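Local coordinates for protein cytochrome c7 (Geobacter sulfurreducens, PDB 3H4N) that probably carries electrons through its covalently bound c-type haems, in a cytochrome family involved in Fe(III) respiration by this bacterium, at residues C55-E58 with P63-C66; K61-T64 with E68-K71. All blocks are in the same frame, centred on the assembly; numbering follows the deposited sequence.

How the interactions relate
Both interactions use the loop that joins helix 45-59 to helix 66-69, and they share Pro-63 and Thr-64. Interaction 1 ties this loop back to the last turns of helix 45-59, at the haem of chain D. Interaction 2 ties it forward to the short helix that carries Cys-69, at the haem of chain E. Each has one direct hydrogen bond. In interaction 1 a histidine N-H meets a backbone carbonyl, while in interaction 2 a backbone N-H meets a carboxylate. The buried part of each contact holds Pro-63, with His-56 in the first and Cys-69 in the second. Lys-57, Thr-64 and Glu-68 lie toward the surface.

Interaction 1 (C55-E58 with P63-C66); sequences CHKE and PTKC. With HEM (protoporphyrin IX containing Fe), chain D.
His-56 reaches from helix 45-59 to the loop at Pro-63 and to the iron of the chain D haem. Its CB lies 4.0 Å from Thr-64 CG2, and CB and CG lie beside Pro-63 O. CG stands anti to the carbonyl carbon (chi1 -66°), which sets the ring between the loop and the haem. ND1 then donates a hydrogen bond to Pro-63 O at 2.7 Å. The N-H...O angle is 149°, and the oxygen sits 19° out of the ring plane. CE1 packs 3.4 Å from Pro-63 CD. At the tip, NE2 binds the haem iron at 2.0 Å, and His-21 is the second axial ligand. CD2 and CE1 flank NE2, CD2 3.0 Å from FE. Just before His-56 in the chain, Cys-55 SG is bonded to CAC of the same haem. This is the Cys-His pair that ends a c-type haem-binding motif.

The Pro-63 ring fills the angle between the imidazole and the porphyrin, with CD 3.4 Å from haem C2A. With an alanine here, a gap is likely to open beside the imidazole and over pyrrole A, and the loop would be freer to shift the carbonyl that ND1 uses. Lys-57 CG touches Thr-64 CG2 at 4.0 Å. A water donates to Thr-64 O and accepts a weak bond from Lys-57 NZ, a slight link on the solvent side.

The ND1 bond limits rotation of the axial imidazole. It is also likely to make the ring a somewhat stronger electron donor to the iron, which would tend to lower the haem potential.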
loop_
_atom_site.group_PDB
_atom_site.type_symbol
_atom_site.label_atom_id
_atom_site.label_comp_id
_atom_site.label_asym_id
_atom_site.label_seq_id
_atom_site.Cartn_x
_atom_site.Cartn_y
_atom_site.Cartn_z
ATOM N N CYS A 55 0.951 -3.664 7.533
ATOM C CA CYS A 55 1.130 -2.426 8.287
ATOM C C CYS A 55 -0.186 -1.938 8.885
ATOM O O CYS A 55 -0.215 -1.510 10.034
ATOM C CB CYS A 55 1.726 -1.312 7.446
ATOM S SG CYS A 55 1.807 0.200 8.437
ATOM N N HIS A 56 -1.273 -2.022 8.128
ATOM C CA HIS A 56 -2.561 -1.569 8.642
ATOM C C HIS A 56 -2.930 -2.329 9.922
ATOM O O HIS A 56 -3.426 -1.754 10.893
ATOM C CB HIS A 56 -3.658 -1.725 7.584
ATOM C CG HIS A 56 -3.470 -0.839 6.391
ATOM N ND1 HIS A 56 -4.123 -1.065 5.204
ATOM C CD2 HIS A 56 -2.685 0.247 6.188
ATOM C CE1 HIS A 56 -3.767 -0.144 4.326
ATOM N NE2 HIS A 56 -2.906 0.678 4.904
ATOM N N LYS A 57 -2.655 -3.627 9.938
ATOM C CA LYS A 57 -2.894 -4.429 11.142
ATOM C C LYS A 57 -1.929 -4.042 12.272
ATOM O O LYS A 57 -2.341 -3.950 13.423
ATOM C CB LYS A 57 -2.848 -5.922 10.784
ATOM C CG LYS A 57 -4.051 -6.358 9.947
ATOM C CD LYS A 57 -4.155 -7.863 9.732
ATOM C CE LYS A 57 -5.420 -8.214 8.932
ATOM N NZ LYS A 57 -5.468 -9.637 8.461
ATOM N N GLU A 58 -0.664 -3.774 11.954
ATOM C CA GLU A 58 0.317 -3.386 12.984
ATOM C C GLU A 58 -0.045 -2.061 13.651
ATOM O O GLU A 58 0.164 -1.891 14.863
ATOM C CB GLU A 58 1.722 -3.295 12.372
ATOM C CG GLU A 58 2.930 -3.241 13.315
ATOM C CD GLU A 58 2.660 -3.616 14.769
ATOM O OE1 GLU A 58 2.832 -2.742 15.648
ATOM O OE2 GLU A 58 2.311 -4.784 15.045
ATOM N N PRO A 63 -7.325 0.228 5.915
ATOM C CA PRO A 63 -8.203 -0.856 5.453
ATOM C C PRO A 63 -7.596 -2.253 5.614
ATOM O O PRO A 63 -6.444 -2.513 5.234
ATOM C CB PRO A 63 -8.412 -0.513 3.973
ATOM C CG PRO A 63 -7.240 0.301 3.591
ATOM C CD PRO A 63 -6.876 1.083 4.800
ATOM N N THR A 64 -8.389 -3.163 6.176
ATOM C CA THR A 64 -7.959 -4.553 6.332
ATOM C C THR A 64 -8.901 -5.598 5.711
ATOM O O THR A 64 -8.550 -6.778 5.666
ATOM C CB THR A 64 -7.798 -4.885 7.818
ATOM O OG1 THR A 64 -9.067 -4.722 8.461
ATOM C CG2 THR A 64 -6.841 -3.898 8.518
ATOM N N LYS A 65 -10.077 -5.181 5.262
ATOM C CA LYS A 65 -11.061 -6.083 4.660
ATOM C C LYS A 65 -11.074 -5.868 3.146
ATOM O O LYS A 65 -10.784 -4.771 2.657
ATOM C CB LYS A 65 -12.448 -5.833 5.253
ATOM C CG LYS A 65 -12.443 -5.764 6.790
ATOM C CD LYS A 65 -13.467 -6.680 7.427
ATOM C CE LYS A 65 -13.497 -6.509 8.943
ATOM N NZ LYS A 65 -14.458 -7.443 9.578
ATOM N N CYS A 66 -11.396 -6.908 2.383
ATOM C CA CYS A 66 -11.231 -6.858 0.923
ATOM C C CYS A 66 -11.827 -5.619 0.275
ATOM O O CYS A 66 -11.138 -4.926 -0.474
ATOM C CB CYS A 66 -11.847 -8.083 0.246
ATOM S SG CYS A 66 -11.631 -9.697 1.048
HETATM C CHA HEM D . -4.551 4.325 5.208
HETATM C CHB HEM D . -3.994 1.633 1.252
HETATM C CHC HEM D . 0.444 0.482 2.727
HETATM C CHD HEM D . -0.258 2.730 6.885
HETATM C C1A HEM D . -4.780 3.739 3.992
HETATM C C2A HEM D . -5.968 3.904 3.165
HETATM C C3A HEM D . -5.801 3.148 2.068
HETATM C C4A HEM D . -4.530 2.486 2.175
HETATM C CMA HEM D . -6.773 2.977 0.874
HETATM C CAA HEM D . -7.175 4.826 3.492
HETATM C CBA HEM D . -8.511 4.100 3.597
HETATM C CGA HEM D . -9.673 5.048 3.376
HETATM O O1A HEM D . -9.462 6.282 3.229
HETATM O O2A HEM D . -10.844 4.577 3.354
HETATM C C1B HEM D . -2.729 1.101 1.305
HETATM C C2B HEM D . -2.124 0.309 0.259
HETATM C C3B HEM D . -0.876 0.023 0.652
HETATM C C4B HEM D . -0.679 0.603 1.962
HETATM C CMB HEM D . -2.820 -0.096 -1.048
HETATM C CAB HEM D . 0.222 -0.775 -0.083
HETATM C CBB HEM D . 0.431 -0.450 -1.395
HETATM C C1C HEM D . 0.611 0.946 3.996
HETATM C C2C HEM D . 1.798 0.734 4.804
HETATM C C3C HEM D . 1.625 1.383 5.954
HETATM C C4C HEM D . 0.305 1.985 5.891
HETATM C CMC HEM D . 3.009 -0.096 4.338
HETATM C CAC HEM D . 2.578 1.460 7.178
HETATM C CBC HEM D . 3.926 1.273 7.022
HETATM C C1D HEM D . -1.460 3.400 6.808
HETATM C C2D HEM D . -1.972 4.284 7.815
HETATM C C3D HEM D . -3.293 4.770 7.296
HETATM C C4D HEM D . -3.466 4.138 6.024
HETATM C CMD HEM D . -1.316 4.660 9.139
HETATM C CAD HEM D . -4.224 5.759 7.993
HETATM C CBD HEM D . -3.813 7.174 7.575
HETATM C CGD HEM D . -4.643 8.265 8.203
HETATM O O1D HEM D . -5.854 8.035 8.426
HETATM O O2D HEM D . -4.114 9.387 8.448
HETATM N NA HEM D . -3.927 2.867 3.355
HETATM N NB HEM D . -1.809 1.269 2.335
HETATM N NC HEM D . -0.297 1.717 4.690
HETATM N ND HEM D . -2.363 3.335 5.752
HETATM FE FE HEM D . -2.088 2.302 4.027
HETATM O O HOH W 1 -8.698 -9.024 7.540
#

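Interaction 2 (K61-T64 with E68-K71). With HEM (protoporphyrin IX containing Fe), chain E.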
loop_
_atom_site.group_PDB
_atom_site.type_symbol
_atom_site.label_atom_id
_atom_site.label_comp_id
_atom_site.label_asym_id
_atom_site.label_seq_id
_atom_site.Cartn_x
_atom_site.Cartn_y
_atom_site.Cartn_z
ATOM N N LYS A 61 -4.726 0.949 11.976
ATOM C CA LYS A 61 -5.220 2.043 11.145
ATOM C C LYS A 61 -5.218 1.578 9.709
ATOM O O LYS A 61 -4.292 0.894 9.290
ATOM C CB LYS A 61 -4.307 3.276 11.250
ATOM C CG LYS A 61 -4.161 3.913 12.634
ATOM C CD LYS A 61 -5.138 5.069 12.862
ATOM C CE LYS A 61 -4.923 6.261 11.905
ATOM N NZ LYS A 61 -4.572 7.559 12.567
ATOM N N GLY A 62 -6.233 1.960 8.943
ATOM C CA GLY A 62 -6.253 1.659 7.531
ATOM C C GLY A 62 -7.036 0.400 7.199
ATOM O O GLY A 62 -7.377 -0.388 8.069
ATOM N N PRO A 63 -7.325 0.228 5.915
ATOM C CA PRO A 63 -8.203 -0.856 5.453
ATOM C C PRO A 63 -7.596 -2.253 5.614
ATOM O O PRO A 63 -6.444 -2.513 5.234
ATOM C CB PRO A 63 -8.412 -0.513 3.973
ATOM C CG PRO A 63 -7.240 0.301 3.591
ATOM C CD PRO A 63 -6.876 1.083 4.800
ATOM N N THR A 64 -8.389 -3.163 6.176
ATOM C CA THR A 64 -7.959 -4.553 6.332
ATOM C C THR A 64 -8.901 -5.598 5.711
ATOM O O THR A 64 -8.550 -6.778 5.666
ATOM C CB THR A 64 -7.798 -4.885 7.818
ATOM O OG1 THR A 64 -9.067 -4.722 8.461
ATOM C CG2 THR A 64 -6.841 -3.898 8.518
ATOM N N GLU A 68 -12.720 -2.803 1.556
ATOM C CA GLU A 68 -12.145 -1.534 2.013
ATOM C C GLU A 68 -11.008 -1.055 1.109
ATOM O O GLU A 68 -10.783 0.150 0.991
ATOM C CB GLU A 68 -11.701 -1.634 3.476
ATOM C CG GLU A 68 -12.856 -1.846 4.458
ATOM C CD GLU A 68 -12.403 -2.135 5.883
ATOM O OE1 GLU A 68 -13.237 -2.011 6.792
ATOM O OE2 GLU A 68 -11.229 -2.482 6.110
ATOM N N CYS A 69 -10.300 -1.985 0.465
ATOM C CA CYS A 69 -9.321 -1.614 -0.560
ATOM C C CYS A 69 -9.858 -1.704 -1.982
ATOM O O CYS A 69 -9.694 -0.771 -2.766
ATOM C CB CYS A 69 -8.078 -2.492 -0.455
ATOM S SG CYS A 69 -7.085 -2.094 0.982
ATOM N N HIS A 70 -10.451 -2.846 -2.321
ATOM C CA HIS A 70 -10.915 -3.148 -3.688
ATOM C C HIS A 70 -12.292 -2.552 -3.919
ATOM O O HIS A 70 -13.264 -2.965 -3.292
ATOM C CB HIS A 70 -10.978 -4.680 -3.892
ATOM C CG HIS A 70 -9.633 -5.341 -3.902
ATOM N ND1 HIS A 70 -8.762 -5.211 -4.960
ATOM C CD2 HIS A 70 -9.010 -6.134 -2.996
ATOM C CE1 HIS A 70 -7.652 -5.885 -4.693
ATOM N NE2 HIS A 70 -7.778 -6.454 -3.507
ATOM N N LYS A 71 -12.366 -1.590 -4.832
ATOM C CA LYS A 71 -13.602 -0.850 -5.080
ATOM C C LYS A 71 -13.948 -0.858 -6.569
ATOM O O LYS A 71 -13.120 -0.558 -7.406
ATOM C CB LYS A 71 -13.473 0.578 -4.521
ATOM C CG LYS A 71 -13.308 0.565 -2.992
ATOM C CD LYS A 71 -13.404 1.907 -2.313
ATOM C CE LYS A 71 -13.264 1.770 -0.802
ATOM N NZ LYS A 71 -14.330 0.933 -0.169
HETATM C CHA HEM E . -4.471 -7.833 -5.465
HETATM C CHB HEM E . -8.284 -10.206 -3.660
HETATM C CHC HEM E . -7.677 -7.725 0.417
HETATM C CHD HEM E . -4.947 -4.551 -1.931
HETATM C C1A HEM E . -5.530 -8.706 -5.359
HETATM C C2A HEM E . -5.966 -9.662 -6.357
HETATM C C3A HEM E . -7.028 -10.312 -5.845
HETATM C C4A HEM E . -7.278 -9.794 -4.514
HETATM C CMA HEM E . -7.876 -11.411 -6.505
HETATM C CAA HEM E . -5.332 -9.841 -7.759
HETATM C CBA HEM E . -6.030 -8.867 -8.711
HETATM C CGA HEM E . -5.529 -8.910 -10.138
HETATM O O1A HEM E . -4.378 -9.330 -10.389
HETATM O O2A HEM E . -6.276 -8.479 -11.041
HETATM C C1B HEM E . -8.423 -9.768 -2.354
HETATM C C2B HEM E . -9.268 -10.362 -1.342
HETATM C C3B HEM E . -9.103 -9.672 -0.212
HETATM C C4B HEM E . -8.126 -8.642 -0.492
HETATM C CMB HEM E . -10.220 -11.549 -1.625
HETATM C CAB HEM E . -9.738 -9.912 1.176
HETATM C CBB HEM E . -9.548 -11.160 1.713
HETATM C C1C HEM E . -6.925 -6.605 0.141
HETATM C C2C HEM E . -6.697 -5.486 1.037
HETATM C C3C HEM E . -5.949 -4.590 0.366
HETATM C C4C HEM E . -5.668 -5.133 -0.946
HETATM C CMC HEM E . -7.274 -5.388 2.459
HETATM C CAC HEM E . -5.414 -3.217 0.838
HETATM C CBC HEM E . -4.765 -3.124 2.031
HETATM C C1D HEM E . -4.541 -5.173 -3.074
HETATM C C2D HEM E . -3.597 -4.602 -3.974
HETATM C C3D HEM E . -3.418 -5.620 -5.050
HETATM C C4D HEM E . -4.282 -6.713 -4.711
HETATM C CMD HEM E . -2.910 -3.247 -3.858
HETATM C CAD HEM E . -2.469 -5.492 -6.239
HETATM C CBD HEM E . -3.008 -4.692 -7.426
HETATM C CGD HEM E . -1.925 -4.398 -8.476
HETATM O O1D HEM E . -0.717 -4.617 -8.213
HETATM O O2D HEM E . -2.216 -3.939 -9.621
HETATM N NA HEM E . -6.348 -8.799 -4.257
HETATM N NB HEM E . -7.718 -8.723 -1.794
HETATM N NC HEM E . -6.293 -6.338 -1.053
HETATM N ND HEM E . -4.940 -6.412 -3.537
HETATM FE FE HEM E . -6.315 -7.589 -2.636
#
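Glu-68 lays its CB against the Pro-63 ring, with the two CB atoms 3.5 Å apart. Beyond CG its chain is extended (chi2 172°), which carries the carboxylate along the loop to Thr-64. OE2 accepts a hydrogen bond from Thr-64 N at 2.9 Å, met nearly end-on to the C-O bond, with an N-H...O angle of 150°. The same oxygen also takes the N-H of Lys-65. One carboxylate oxygen thus gathers two consecutive backbone N-H groups just before helix 66-69. The side chains of Thr-64 and Glu-68 run side by side and point the same way.

On the buried side, Pro-63 CG packs 3.5 Å from Cys-69 SG. That sulfur is bonded to CAC of the chain E haem at 2.0 Å. Haem and loop also touch directly, where methyl CMC lies 3.6 Å from Thr-64 C. Next in the chain, His-70 NE2 binds the haem iron at 2.0 Å, and His-49 is the opposite axial ligand. His-70 ND1 is hydrogen-bonded to Gly-12 O. Cys-66, Cys-69 and His-70 form the CxxCH motif of a c-type haem.

The contact therefore joins an apolar patch at the thioether to a carboxylate grip on the backbone. The two N-H groups would be expected to stabilise the negative charge of Glu-68, and the grip is likely to hold the loop in place where it enters the haem-binding motif.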